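PDB 2HEU: sugar ABC transporter, sugar-binding protein from Streptococcus pneumoniae, which probably binds sugars outside the cell and delivers them to an ABC transporter for import, and is captured here in its ligand-free form. Local coordinates for residues T20-N25 against D70-V75; Y78-E83 against V289-L294; F93-N98 against N116-N121; T125-G130 against G257-T262; W296-T301 against A310-M315. All coordinates share one frame; numbering follows the deposited sequence. Where two conformers were deposited one is given.

How the contacts relate
The five contacts run from one lobe of a two-lobed solute-binding protein to the other. Contacts 1, 3 and 5 lie together around one mixed sheet, centres of contacts 1 and 5 about 9 Å apart; strand 295-298 of contact 5 bonds to strand 74-76 of contact 1 through Val75 N and Ser297 O (2.8 Å), and Ser297 OG reaches Tyr120 O of contact 3 at 2.7 Å. Contact 2 leads out of this lobe, and contact 4 meets it where Asp293 N bonds Thr125 O at 2.8 Å. In this apo form a sodium ion lies about 13 Å from the side chain of Val119 in contact 3; the sugar site, by family, would probably lie between the lobes.

Contact 1 of 5, residues T20-N25 against D70-V75; sequences TIEYFN and DVPDVV
Glu22 N donates a hydrogen bond to Asp73 OD2 at 2.8 Å, nearly straight (170°), reaching the oxygen on its anti side and 24° out of the carboxylate plane. The other oxygen of Asp73 is taken by Thr302, so both ends of the carboxylate are engaged. Beyond this link the backbones take over: Val74 N bonds to Glu22 O at 3.0 Å, and Phe24 N to Val74 O at 2.9 Å. These bonds zip strand 20-24 to strand 74-76 in parallel in the mixed sheet of one lobe; strand 48-53, helix 58-67 and strand 74-76 form a beta-alpha-beta crossover that passes over strand 20-24, which lies between the two strands. Tyr23 and Val74 share one face, CD1 meeting CG1 at 3.9 Å; Phe24 and Val75 lie on the other. There Pro72 lays its ring against the side chains of Phe24 and Glu22, CG 3.5 Å from Phe24 CB and CB 3.7 Å from Glu22 CD. The extended Glu22 chain runs on to a salt bridge with Arg65.

Contact 2 of 5, residues Y78-E83 against V289-L294; sequences YPQSIE and VGAGDL
The ring of Tyr78 presents its edge to two carbonyls, CE1 lying 3.3 Å from Asp293 O and CD1 3.6 Å from Gly292 O, both oxygens near the ring plane. Alongside, the Asp293 carboxylate points the same way as the tyrosine, the two planes 17° apart. Pro79 CD also sits 3.6 Å from Gly292 O. A bend at chi2 (-90°) lays the amide of Gln80 against the methyl of Ala291, OE1 being 3.3 Å from CB; OE1 is buried with no polar partner in the model. The amide nitrogen fares better: a water accepts from Gln80 NE2 at 3.0 Å and donates to Gly292 O. In the next shell, Lys27 pairs with Asp293, and Tyr113 and Asn127 hold the backbone nitrogens of Gly292 and Ala291. Tyr78 O accepts from both Ser81 N and Ser81 OG, closing a type I turn from Tyr78 to Ser81, whose hydroxyl also accepts from Leu84 N: a serine N-cap at the start of helix 82-89.

Contact 3 of 5, residues F93-N98 against N116-N121; sequences FEDLSN and NEKVYN
A chi1 of -55° sets Ser97 OG beside its own backbone N, where Val119 N donates to it at 2.9 Å. Asp95, its carboxylate swung opposite the backbone N (chi1 176°), positions that hydroxyl: Ser97 OG donates to the syn lone pair of Asp95 OD1 at 2.6 Å, and the same oxygen takes Ser97 N from above the carboxylate plane. With its proton spent on the aspartate, the hydroxyl is left to accept from the second segment. Leu96 N returns a bond to Val119 O at 2.8 Å, and residue 119 is thereby held through both its backbone polar atoms. Lys118 crosses Asp95 at about a right angle and touches it with its aliphatic part, CD lying 3.4 Å from OD2; bends at chi3 and chi4 carry its amine back to Asn116 O instead of to the carboxylate. The Tyr120 ring turns its edge to Phe93 O, with CE1 3.5 Å away, and CD1 lies 3.4 Å from Glu94 O. A water lies within hydrogen-bonding distance of both Glu94 O and Tyr120 O and can bridge them; Tyr120 O also accepts from Ser297 of strand 295-298. Two irregular segments are thus joined beside the edge of the mixed sheet, and the bond from Ser97 N to Asp95 OD1 closes an Asx turn.

Contact 4 of 5, residues T125-G130 against G257-T262; sequences TANAYG and GSWAIT
Two hydrogen bonds join Ala128 to Ser258, each residue giving one backbone N-H. Ala128 N donates to Ser258 OG at 3.0 Å, and Ser258 N donates to Ala128 O at 2.8 Å, approaching from above the carbonyl plane (38° out of it). The serine hydroxyl is brought to Ala128, just before strand 129-134, by a chi1 of 52°, which sets OG between its own backbone N and carbonyl carbon. Gly257 CA lies 3.2 Å from Ala128 O, a bent CA-H...O contact.

Van der Waals contacts flank this core. Asn127 CB rests 3.3 Å from Ser258 OG, and its amide, whose OD1 accepts from the indole nitrogen of Trp361, stands almost upright (83°) to the indole of Trp259, with CG at the ring edge 4.0 Å from CZ3. The indole of Trp259 folds back over its own segment, one face 3.4 Å above Gly257 CA, where the lack of a side chain leaves room for it. Tyr129 CD1 lies 3.6 Å from Gly257 N, while its hydroxyl bonds to Thr176 O.

Tyr129 and Gly257 form an antiparallel non-hydrogen-bonded pair where strand 253-257, at the edge of a three-stranded sheet, meets its central strand 129-134. From there a type I turn, Gly257 to Ala260, leads into helix 260-265. Helix 178-189 packs on Tyr129 and helix 239-247 on Trp259.

Contact 5 of 5, residues W296-T301 against A310-M315; sequences WSISAT and AFVEYM
Trp296 slides its six-membered ring past that of Phe311, the planes almost parallel at 4° but displaced until the centroids lie 5.0 Å apart. Little of the rings overlaps; what touches is CH2 of the tryptophan and CE2 of the phenylalanine, at 3.5 Å. Met315 comes from the other side of the indole plane. With CG opposite its backbone N (chi1 -167°), its chain crosses the indole at about a right angle, setting CB 3.6 Å from Trp296 CZ3 and bringing SD to 4.9 Å from the centroid of the six-membered ring, an oblique Met-aromatic contact. Val312 CG2 meets the indole edge near its plane, 4.0 Å from CE3, and lies 3.7 Å from Ile298 CG1. Strand 296-298 and helix 310-315 run nearly antiparallel (156°), their axes 9.7 Å apart, and Val312 touching Ile298 and Val74 places the helix on the sheet face that carries Trp296, Ile298 and Val74. Tyr23 and Phe124 add further aromatic rings around the tryptophan, and Phe41 meets Phe311 edge-to-face. No hydrogen bond spans the two segments: strand and helix are held by dispersion and the exclusion of water from buried aromatic, aliphatic and sulfur-bearing side chains.

Contact 1 of 5, residues T20-N25 against D70-V75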
# COMPACT_ATOMS: atom_id res chain seq x y z
N THR A 20 -7.62 6.29 31.28
CA THR A 20 -6.61 6.42 30.27
C THR A 20 -6.48 5.17 29.44
O THR A 20 -6.40 3.99 29.98
CB THR A 20 -5.25 6.74 30.92
OG1 THR A 20 -5.37 7.89 31.76
CG2 THR A 20 -4.19 7.03 29.86
N ILE A 21 -6.46 5.33 28.13
CA ILE A 21 -6.22 4.26 27.19
C ILE A 21 -4.98 4.57 26.39
O ILE A 21 -4.54 5.70 26.28
CB ILE A 21 -7.43 4.10 26.27
CG1 ILE A 21 -7.78 5.32 25.48
CG2 ILE A 21 -8.66 3.53 27.07
CD1 ILE A 21 -8.77 5.13 24.35
N GLU A 22 -4.39 3.50 25.84
CA GLU A 22 -3.22 3.59 24.98
C GLU A 22 -3.59 3.41 23.54
O GLU A 22 -4.34 2.51 23.19
CB GLU A 22 -2.23 2.48 25.31
CG GLU A 22 -1.00 2.48 24.45
CD GLU A 22 0.01 1.46 24.69
OE1 GLU A 22 -0.07 0.78 25.75
OE2 GLU A 22 0.95 1.26 23.91
N TYR A 23 -3.08 4.30 22.70
CA TYR A 23 -3.12 4.17 21.22
C TYR A 23 -1.69 3.88 20.79
O TYR A 23 -0.80 4.75 20.89
CB TYR A 23 -3.67 5.43 20.54
CG TYR A 23 -3.43 5.38 19.07
CD1 TYR A 23 -3.77 4.28 18.31
CD2 TYR A 23 -2.77 6.42 18.42
CE1 TYR A 23 -3.44 4.23 16.96
CE2 TYR A 23 -2.45 6.34 17.07
CZ TYR A 23 -2.78 5.23 16.36
OH TYR A 23 -2.41 5.10 15.03
N PHE A 24 -1.48 2.66 20.29
CA PHE A 24 -0.13 2.23 19.84
C PHE A 24 -0.02 2.57 18.34
O PHE A 24 -0.62 1.92 17.50
CB PHE A 24 0.04 0.73 20.09
CG PHE A 24 1.40 0.21 19.78
CD1 PHE A 24 2.43 0.19 20.74
CD2 PHE A 24 1.71 -0.29 18.50
CE1 PHE A 24 3.70 -0.35 20.46
CE2 PHE A 24 2.95 -0.81 18.25
CZ PHE A 24 3.92 -0.83 19.22
N ASN A 25 0.70 3.65 18.05
CA ASN A 25 0.78 4.16 16.69
C ASN A 25 1.94 3.55 15.92
O ASN A 25 3.04 3.36 16.48
CB ASN A 25 1.03 5.66 16.82
CG ASN A 25 0.98 6.35 15.47
OD1 ASN A 25 0.09 6.09 14.63
ND2 ASN A 25 1.85 7.32 15.27
N ASP A 70 0.26 -7.97 27.00
CA ASP A 70 0.21 -6.54 27.29
C ASP A 70 -0.19 -5.81 26.02
O ASP A 70 0.58 -5.08 25.42
CB ASP A 70 1.59 -6.08 27.69
CG ASP A 70 1.70 -4.63 27.90
OD1 ASP A 70 0.69 -3.92 28.11
OD2 ASP A 70 2.84 -4.13 27.73
N VAL A 71 -1.47 -6.06 25.58
CA VAL A 71 -1.99 -5.55 24.31
C VAL A 71 -2.47 -4.12 24.47
O VAL A 71 -3.28 -3.82 25.35
CB VAL A 71 -3.14 -6.45 23.75
CG1 VAL A 71 -3.62 -5.97 22.37
CG2 VAL A 71 -2.76 -7.90 23.71
N PRO A 72 -1.95 -3.15 23.64
CA PRO A 72 -2.47 -1.81 23.75
C PRO A 72 -3.97 -1.77 23.52
O PRO A 72 -4.55 -2.57 22.78
CB PRO A 72 -1.75 -1.07 22.66
CG PRO A 72 -0.52 -1.86 22.41
CD PRO A 72 -0.90 -3.27 22.61
N ASP A 73 -4.70 -0.78 24.12
CA ASP A 73 -6.16 -0.72 23.97
C ASP A 73 -6.54 -0.55 22.52
O ASP A 73 -7.49 -1.21 22.09
CB ASP A 73 -6.72 0.42 24.80
CG ASP A 73 -6.29 0.27 26.27
OD1 ASP A 73 -6.87 -0.48 27.00
OD2 ASP A 73 -5.28 0.92 26.64
N VAL A 74 -5.90 0.36 21.82
CA VAL A 74 -6.15 0.59 20.40
C VAL A 74 -4.82 0.46 19.72
O VAL A 74 -3.84 1.06 20.13
CB VAL A 74 -6.77 1.97 20.15
CG1 VAL A 74 -7.07 2.14 18.64
CG2 VAL A 74 -8.10 2.15 20.93
N VAL A 75 -4.78 -0.37 18.65
CA VAL A 75 -3.54 -0.70 17.97
C VAL A 75 -3.62 -0.34 16.52
O VAL A 75 -4.51 -0.78 15.81
CB VAL A 75 -3.28 -2.23 18.09
CG1 VAL A 75 -1.97 -2.61 17.42
CG2 VAL A 75 -3.24 -2.65 19.57

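Contact 2 of 5, residues Y78-E83 against V289-L294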
# COMPACT_ATOMS: atom_id res chain seq x y z
N TYR A 78 -1.28 -3.27 10.57
CA TYR A 78 -1.57 -3.29 9.15
C TYR A 78 -2.38 -4.54 8.86
O TYR A 78 -2.00 -5.67 9.19
CB TYR A 78 -0.24 -3.24 8.38
CG TYR A 78 0.57 -2.06 8.70
CD1 TYR A 78 0.08 -0.77 8.45
CD2 TYR A 78 1.81 -2.13 9.28
CE1 TYR A 78 0.76 0.35 8.79
CE2 TYR A 78 2.58 -0.99 9.59
CZ TYR A 78 2.04 0.26 9.39
OH TYR A 78 2.74 1.36 9.69
N PRO A 79 -3.56 -4.37 8.25
CA PRO A 79 -4.54 -5.45 8.26
C PRO A 79 -4.22 -6.58 7.32
O PRO A 79 -4.82 -7.67 7.47
CB PRO A 79 -5.87 -4.76 7.99
CG PRO A 79 -5.49 -3.56 7.18
CD PRO A 79 -4.15 -3.07 7.79
N GLN A 80 -3.32 -6.38 6.36
CA GLN A 80 -2.84 -7.48 5.51
C GLN A 80 -1.89 -8.37 6.21
O GLN A 80 -1.53 -9.43 5.66
CB GLN A 80 -2.21 -6.96 4.23
CG GLN A 80 -0.84 -6.43 4.39
CD GLN A 80 -0.85 -4.96 4.71
OE1 GLN A 80 -1.81 -4.36 5.37
NE2 GLN A 80 0.05 -4.22 4.12
N SER A 81 -1.37 -7.97 7.38
CA SER A 81 -0.29 -8.70 8.02
C SER A 81 -0.72 -10.04 8.52
O SER A 81 -1.87 -10.27 8.92
CB SER A 81 0.31 -7.90 9.14
OG SER A 81 -0.57 -7.71 10.24
N ILE A 82 0.24 -10.96 8.58
CA ILE A 82 -0.02 -12.29 9.14
C ILE A 82 -0.35 -12.13 10.62
O ILE A 82 -1.15 -12.89 11.15
CB ILE A 82 1.23 -13.21 8.92
CG1 ILE A 82 1.54 -13.32 7.40
CG2 ILE A 82 0.97 -14.59 9.52
CD1 ILE A 82 0.32 -13.60 6.47
N GLU A 83 0.27 -11.17 11.29
CA GLU A 83 -0.04 -10.94 12.69
C GLU A 83 -1.50 -10.59 12.89
O GLU A 83 -2.11 -11.09 13.83
CB GLU A 83 0.85 -9.89 13.35
CG GLU A 83 2.24 -10.32 13.48
CD GLU A 83 3.01 -10.42 12.20
OE1 GLU A 83 2.70 -9.69 11.17
OE2 GLU A 83 4.01 -11.20 12.29
N VAL A 289 -2.76 -1.54 -6.41
CA VAL A 289 -2.58 -2.46 -5.29
C VAL A 289 -2.14 -1.64 -4.09
O VAL A 289 -1.45 -0.65 -4.23
CB VAL A 289 -1.54 -3.57 -5.63
CG1 VAL A 289 -0.17 -3.02 -5.95
CG2 VAL A 289 -1.49 -4.63 -4.55
N GLY A 290 -2.58 -2.07 -2.91
CA GLY A 290 -2.20 -1.43 -1.69
C GLY A 290 -2.93 -2.03 -0.54
O GLY A 290 -3.68 -3.03 -0.70
N ALA A 291 -2.77 -1.48 0.68
CA ALA A 291 -3.51 -2.01 1.84
C ALA A 291 -3.61 -0.93 2.88
O ALA A 291 -2.98 0.09 2.84
CB ALA A 291 -2.84 -3.26 2.41
N GLY A 292 -4.37 -1.22 3.92
CA GLY A 292 -4.59 -0.29 5.04
C GLY A 292 -3.28 0.18 5.63
O GLY A 292 -2.35 -0.61 5.84
N ASP A 293 -3.28 1.47 5.98
CA ASP A 293 -2.13 2.15 6.48
C ASP A 293 -2.48 2.69 7.91
O ASP A 293 -2.07 2.08 8.90
CB ASP A 293 -1.72 3.28 5.49
CG ASP A 293 -0.51 4.06 5.93
OD1 ASP A 293 0.32 3.43 6.63
OD2 ASP A 293 -0.33 5.27 5.64
N LEU A 294 -3.22 3.79 7.97
CA LEU A 294 -3.88 4.12 9.26
C LEU A 294 -5.02 3.18 9.43
O LEU A 294 -6.02 3.27 8.69
CB LEU A 294 -4.31 5.59 9.27
CG LEU A 294 -4.73 6.05 10.72
CD1 LEU A 294 -3.50 6.29 11.61
CD2 LEU A 294 -5.62 7.27 10.65
O HOH W 1 0.06 -1.31 4.69

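Contact 3 of 5, residues F93-N98 against N116-N121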
# COMPACT_ATOMS: atom_id res chain seq x y z
N PHE A 93 -8.24 -9.53 19.40
CA PHE A 93 -8.93 -8.30 19.03
C PHE A 93 -10.45 -8.38 19.05
O PHE A 93 -11.02 -9.45 18.78
CB PHE A 93 -8.48 -7.82 17.60
CG PHE A 93 -7.04 -7.51 17.51
CD1 PHE A 93 -6.48 -6.51 18.29
CD2 PHE A 93 -6.24 -8.17 16.55
CE1 PHE A 93 -5.16 -6.14 18.19
CE2 PHE A 93 -4.87 -7.85 16.51
CZ PHE A 93 -4.35 -6.84 17.29
N GLU A 94 -11.09 -7.28 19.46
CA GLU A 94 -12.53 -7.20 19.49
C GLU A 94 -13.09 -7.35 18.07
O GLU A 94 -12.59 -6.77 17.12
CB GLU A 94 -12.95 -5.87 20.07
CG GLU A 94 -14.46 -5.77 20.26
CD GLU A 94 -14.93 -4.52 20.92
OE1 GLU A 94 -14.17 -3.66 21.30
OE2 GLU A 94 -16.20 -4.41 21.09
N ASP A 95 -14.16 -8.11 17.92
CA ASP A 95 -14.91 -8.24 16.73
C ASP A 95 -15.70 -6.95 16.54
O ASP A 95 -16.57 -6.52 17.29
CB ASP A 95 -15.86 -9.49 16.82
CG ASP A 95 -16.77 -9.66 15.62
OD1 ASP A 95 -16.63 -8.93 14.62
OD2 ASP A 95 -17.61 -10.59 15.69
N LEU A 96 -15.33 -6.25 15.46
CA LEU A 96 -15.94 -4.98 15.07
C LEU A 96 -17.09 -5.07 14.08
O LEU A 96 -17.63 -4.04 13.64
CB LEU A 96 -14.91 -3.99 14.56
CG LEU A 96 -13.63 -3.86 15.44
CD1 LEU A 96 -12.70 -2.82 14.78
CD2 LEU A 96 -13.92 -3.40 16.85
N SER A 97 -17.43 -6.29 13.64
CA SER A 97 -18.36 -6.47 12.50
C SER A 97 -19.66 -5.76 12.61
O SER A 97 -20.14 -5.26 11.56
CB SER A 97 -18.67 -7.98 12.34
OG SER A 97 -17.49 -8.74 12.19
N ASN A 98 -20.19 -5.63 13.83
CA ASN A 98 -21.53 -5.11 14.08
C ASN A 98 -21.50 -3.68 14.61
O ASN A 98 -22.55 -3.18 14.94
CB ASN A 98 -22.26 -6.09 15.01
CG ASN A 98 -22.19 -7.49 14.50
OD1 ASN A 98 -22.60 -7.78 13.37
ND2 ASN A 98 -21.56 -8.35 15.26
N ASN A 116 -12.30 -15.29 9.44
CA ASN A 116 -13.53 -16.08 9.74
C ASN A 116 -14.79 -15.21 9.57
O ASN A 116 -15.72 -15.29 10.39
CB ASN A 116 -13.49 -16.69 11.14
CG ASN A 116 -12.27 -17.55 11.39
OD1 ASN A 116 -11.65 -17.49 12.49
ND2 ASN A 116 -11.94 -18.41 10.43
N GLU A 117 -14.77 -14.45 8.47
CA GLU A 117 -15.80 -13.54 7.96
C GLU A 117 -16.12 -12.35 8.91
O GLU A 117 -17.05 -11.57 8.60
CB GLU A 117 -17.10 -14.30 7.61
CG GLU A 117 -16.97 -15.40 6.52
CD GLU A 117 -16.19 -16.61 6.98
OE1 GLU A 117 -16.53 -17.23 8.01
OE2 GLU A 117 -15.19 -16.97 6.31
N LYS A 118 -15.34 -12.17 10.00
CA LYS A 118 -15.53 -11.08 10.94
C LYS A 118 -14.50 -10.02 10.75
O LYS A 118 -13.37 -10.32 10.34
CB LYS A 118 -15.47 -11.67 12.37
CG LYS A 118 -16.56 -12.61 12.67
CD LYS A 118 -16.40 -13.30 14.03
CE LYS A 118 -15.41 -14.41 13.96
NZ LYS A 118 -16.02 -15.63 13.28
N VAL A 119 -14.89 -8.78 10.93
CA VAL A 119 -14.00 -7.68 10.79
C VAL A 119 -13.40 -7.28 12.11
O VAL A 119 -14.09 -7.03 13.09
CB VAL A 119 -14.75 -6.46 10.15
CG1 VAL A 119 -13.91 -5.19 10.19
CG2 VAL A 119 -15.22 -6.80 8.76
N TYR A 120 -12.05 -7.17 12.14
CA TYR A 120 -11.31 -6.84 13.29
C TYR A 120 -10.50 -5.58 13.19
O TYR A 120 -9.72 -5.29 14.13
CB TYR A 120 -10.35 -8.02 13.66
CG TYR A 120 -11.06 -9.31 14.03
CD1 TYR A 120 -11.52 -9.52 15.34
CD2 TYR A 120 -11.33 -10.27 13.09
CE1 TYR A 120 -12.16 -10.68 15.74
CE2 TYR A 120 -11.98 -11.41 13.47
CZ TYR A 120 -12.45 -11.60 14.77
OH TYR A 120 -13.06 -12.77 15.15
N ASN A 121 -10.62 -4.83 12.10
CA ASN A 121 -9.75 -3.69 11.89
C ASN A 121 -10.51 -2.67 11.09
O ASN A 121 -11.23 -3.06 10.13
CB ASN A 121 -8.47 -4.14 11.19
CG ASN A 121 -7.48 -3.08 10.90
OD1 ASN A 121 -7.59 -2.37 9.92
ND2 ASN A 121 -6.45 -2.99 11.78
O HOH W 2 -10.47 -5.01 16.80

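Contact 4 of 5, residues T125-G130 against G257-T262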
# COMPACT_ATOMS: atom_id res chain seq x y z
N THR A 125 -7.15 4.66 6.11
CA THR A 125 -6.47 5.02 4.91
C THR A 125 -5.76 3.81 4.36
O THR A 125 -5.59 2.78 5.03
CB THR A 125 -5.44 6.10 5.11
OG1 THR A 125 -4.37 5.60 5.91
CG2 THR A 125 -6.05 7.40 5.72
N ALA A 126 -5.37 3.89 3.08
CA ALA A 126 -4.59 2.83 2.45
C ALA A 126 -3.58 3.43 1.55
O ALA A 126 -3.72 4.56 1.11
CB ALA A 126 -5.50 1.91 1.61
N ASN A 127 -2.53 2.66 1.25
CA ASN A 127 -1.65 3.00 0.19
C ASN A 127 -2.14 2.45 -1.17
O ASN A 127 -3.09 1.71 -1.23
CB ASN A 127 -0.19 2.64 0.54
CG ASN A 127 -0.01 1.23 0.95
OD1 ASN A 127 -0.55 0.29 0.37
ND2 ASN A 127 0.74 1.04 1.98
N ALA A 128 -1.44 2.89 -2.21
CA ALA A 128 -1.70 2.49 -3.59
C ALA A 128 -0.37 2.46 -4.31
O ALA A 128 0.67 2.87 -3.75
CB ALA A 128 -2.71 3.38 -4.24
N TYR A 129 -0.38 2.02 -5.55
CA TYR A 129 0.84 1.90 -6.34
C TYR A 129 0.58 2.20 -7.77
O TYR A 129 -0.47 1.85 -8.34
CB TYR A 129 1.38 0.46 -6.20
CG TYR A 129 2.76 0.26 -6.81
CD1 TYR A 129 3.89 0.27 -6.01
CD2 TYR A 129 2.92 0.06 -8.16
CE1 TYR A 129 5.20 0.10 -6.57
CE2 TYR A 129 4.15 -0.12 -8.74
CZ TYR A 129 5.31 -0.12 -7.94
OH TYR A 129 6.51 -0.36 -8.53
N GLY A 130 1.51 2.84 -8.43
CA GLY A 130 1.37 3.09 -9.87
C GLY A 130 2.62 3.78 -10.41
O GLY A 130 3.71 3.60 -9.89
N GLY A 257 5.00 3.48 -4.85
CA GLY A 257 3.77 3.61 -4.09
C GLY A 257 3.39 5.04 -3.86
O GLY A 257 4.16 5.99 -4.05
N SER A 258 2.17 5.20 -3.33
CA SER A 258 1.63 6.52 -2.95
C SER A 258 2.45 7.22 -1.90
O SER A 258 2.39 8.44 -1.79
CB SER A 258 0.18 6.29 -2.43
OG SER A 258 0.09 5.30 -1.44
N TRP A 259 3.21 6.44 -1.12
CA TRP A 259 4.07 6.98 -0.09
C TRP A 259 5.13 7.93 -0.69
O TRP A 259 5.66 8.80 -0.00
CB TRP A 259 4.77 5.88 0.70
CG TRP A 259 5.45 4.86 -0.13
CD1 TRP A 259 6.67 4.96 -0.73
CD2 TRP A 259 4.93 3.57 -0.54
NE1 TRP A 259 6.96 3.80 -1.45
CE2 TRP A 259 5.90 2.96 -1.36
CE3 TRP A 259 3.73 2.90 -0.29
CZ2 TRP A 259 5.69 1.68 -1.92
CZ3 TRP A 259 3.51 1.64 -0.85
CH2 TRP A 259 4.51 1.05 -1.62
N ALA A 260 5.49 7.76 -1.96
CA ALA A 260 6.64 8.44 -2.54
C ALA A 260 6.41 9.94 -2.73
O ALA A 260 7.37 10.69 -2.81
CB ALA A 260 7.06 7.80 -3.86
N ILE A 261 5.16 10.37 -2.85
CA ILE A 261 4.90 11.78 -3.18
C ILE A 261 5.52 12.72 -2.12
O ILE A 261 6.01 13.79 -2.48
CB ILE A 261 3.40 12.06 -3.38
CG1 ILE A 261 3.18 13.45 -3.95
CG2 ILE A 261 2.58 11.80 -2.13
CD1 ILE A 261 3.91 13.78 -5.26
N THR A 262 5.53 12.32 -0.88
CA THR A 262 6.07 13.14 0.18
C THR A 262 7.55 13.42 -0.07
O THR A 262 8.05 14.59 -0.05
CB THR A 262 5.90 12.34 1.48
OG1 THR A 262 4.51 11.86 1.62
CG2 THR A 262 6.29 13.19 2.67

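Contact 5 of 5, residues W296-T301 against A310-M315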
# COMPACT_ATOMS: atom_id res chain seq x y z
N TRP A 296 -6.85 0.53 12.46
CA TRP A 296 -6.89 0.29 13.91
C TRP A 296 -7.73 -0.90 14.28
O TRP A 296 -8.81 -1.15 13.74
CB TRP A 296 -7.45 1.50 14.66
CG TRP A 296 -6.69 2.77 14.57
CD1 TRP A 296 -5.44 2.97 14.00
CD2 TRP A 296 -7.08 4.08 15.00
NE1 TRP A 296 -5.08 4.27 14.09
CE2 TRP A 296 -6.05 4.99 14.74
CE3 TRP A 296 -8.24 4.52 15.67
CZ2 TRP A 296 -6.13 6.35 15.08
CZ3 TRP A 296 -8.29 5.86 16.01
CH2 TRP A 296 -7.26 6.74 15.72
N SER A 297 -7.23 -1.59 15.30
CA SER A 297 -7.91 -2.70 15.98
C SER A 297 -8.00 -2.39 17.50
O SER A 297 -7.23 -1.55 17.99
CB SER A 297 -7.17 -4.00 15.75
OG SER A 297 -7.16 -4.36 14.37
N ILE A 298 -8.93 -3.04 18.16
CA ILE A 298 -9.15 -2.81 19.61
C ILE A 298 -8.83 -4.07 20.32
O ILE A 298 -9.26 -5.16 19.94
CB ILE A 298 -10.59 -2.38 19.87
CG1 ILE A 298 -10.97 -1.11 19.10
CG2 ILE A 298 -10.83 -2.22 21.38
CD1 ILE A 298 -12.42 -0.72 19.29
N SER A 299 -8.06 -3.99 21.42
CA SER A 299 -7.84 -5.19 22.23
C SER A 299 -9.16 -5.78 22.73
O SER A 299 -10.00 -5.09 23.31
CB SER A 299 -7.00 -4.81 23.46
OG SER A 299 -6.88 -5.95 24.30
N ALA A 300 -9.28 -7.11 22.62
CA ALA A 300 -10.38 -7.85 23.18
C ALA A 300 -10.40 -7.91 24.69
O ALA A 300 -11.37 -8.30 25.29
CB ALA A 300 -10.40 -9.26 22.67
N THR A 301 -9.29 -7.51 25.29
CA THR A 301 -9.12 -7.57 26.74
C THR A 301 -8.89 -6.23 27.36
O THR A 301 -8.52 -6.16 28.53
CB THR A 301 -8.01 -8.56 27.08
OG1 THR A 301 -6.79 -8.17 26.49
CG2 THR A 301 -8.34 -10.01 26.73
N ALA A 310 -14.90 4.51 21.60
CA ALA A 310 -15.18 5.92 21.33
C ALA A 310 -14.00 6.52 20.58
O ALA A 310 -14.26 7.41 19.73
CB ALA A 310 -15.41 6.68 22.67
N PHE A 311 -12.80 6.15 20.91
CA PHE A 311 -11.68 6.73 20.16
C PHE A 311 -11.68 6.32 18.69
O PHE A 311 -11.45 7.14 17.79
CB PHE A 311 -10.34 6.35 20.89
CG PHE A 311 -9.11 6.98 20.33
CD1 PHE A 311 -8.95 8.33 20.43
CD2 PHE A 311 -8.16 6.25 19.70
CE1 PHE A 311 -7.80 8.94 20.00
CE2 PHE A 311 -7.04 6.89 19.21
CZ PHE A 311 -6.84 8.23 19.36
N VAL A 312 -11.94 5.03 18.46
CA VAL A 312 -12.04 4.53 17.08
C VAL A 312 -13.20 5.24 16.35
O VAL A 312 -13.05 5.72 15.21
CB VAL A 312 -12.20 3.05 17.06
CG1 VAL A 312 -12.40 2.51 15.62
CG2 VAL A 312 -10.95 2.35 17.69
N GLU A 313 -14.37 5.34 17.01
CA GLU A 313 -15.52 5.99 16.39
C GLU A 313 -15.18 7.42 16.01
O GLU A 313 -15.58 7.89 14.95
CB GLU A 313 -16.72 5.91 17.32
CG GLU A 313 -17.97 6.48 16.68
CD GLU A 313 -18.21 7.93 16.92
OE1 GLU A 313 -18.06 8.37 18.09
OE2 GLU A 313 -18.69 8.60 15.99
N TYR A 314 -14.52 8.15 16.88
CA TYR A 314 -14.22 9.51 16.64
C TYR A 314 -13.45 9.67 15.31
O TYR A 314 -13.77 10.57 14.51
CB TYR A 314 -13.34 10.09 17.82
CG TYR A 314 -13.12 11.53 17.77
CD1 TYR A 314 -11.89 12.10 17.54
CD2 TYR A 314 -14.16 12.42 18.02
CE1 TYR A 314 -11.68 13.42 17.55
CE2 TYR A 314 -13.97 13.80 18.04
CZ TYR A 314 -12.74 14.28 17.78
OH TYR A 314 -12.50 15.64 17.72
N MET A 315 -12.47 8.79 15.08
CA MET A 315 -11.68 8.91 13.86
C MET A 315 -12.46 8.59 12.61
O MET A 315 -12.04 8.99 11.50
CB MET A 315 -10.44 8.02 14.01
CG MET A 315 -9.34 8.27 12.96
SD MET A 315 -8.45 9.73 13.40
CE MET A 315 -8.69 9.99 12.32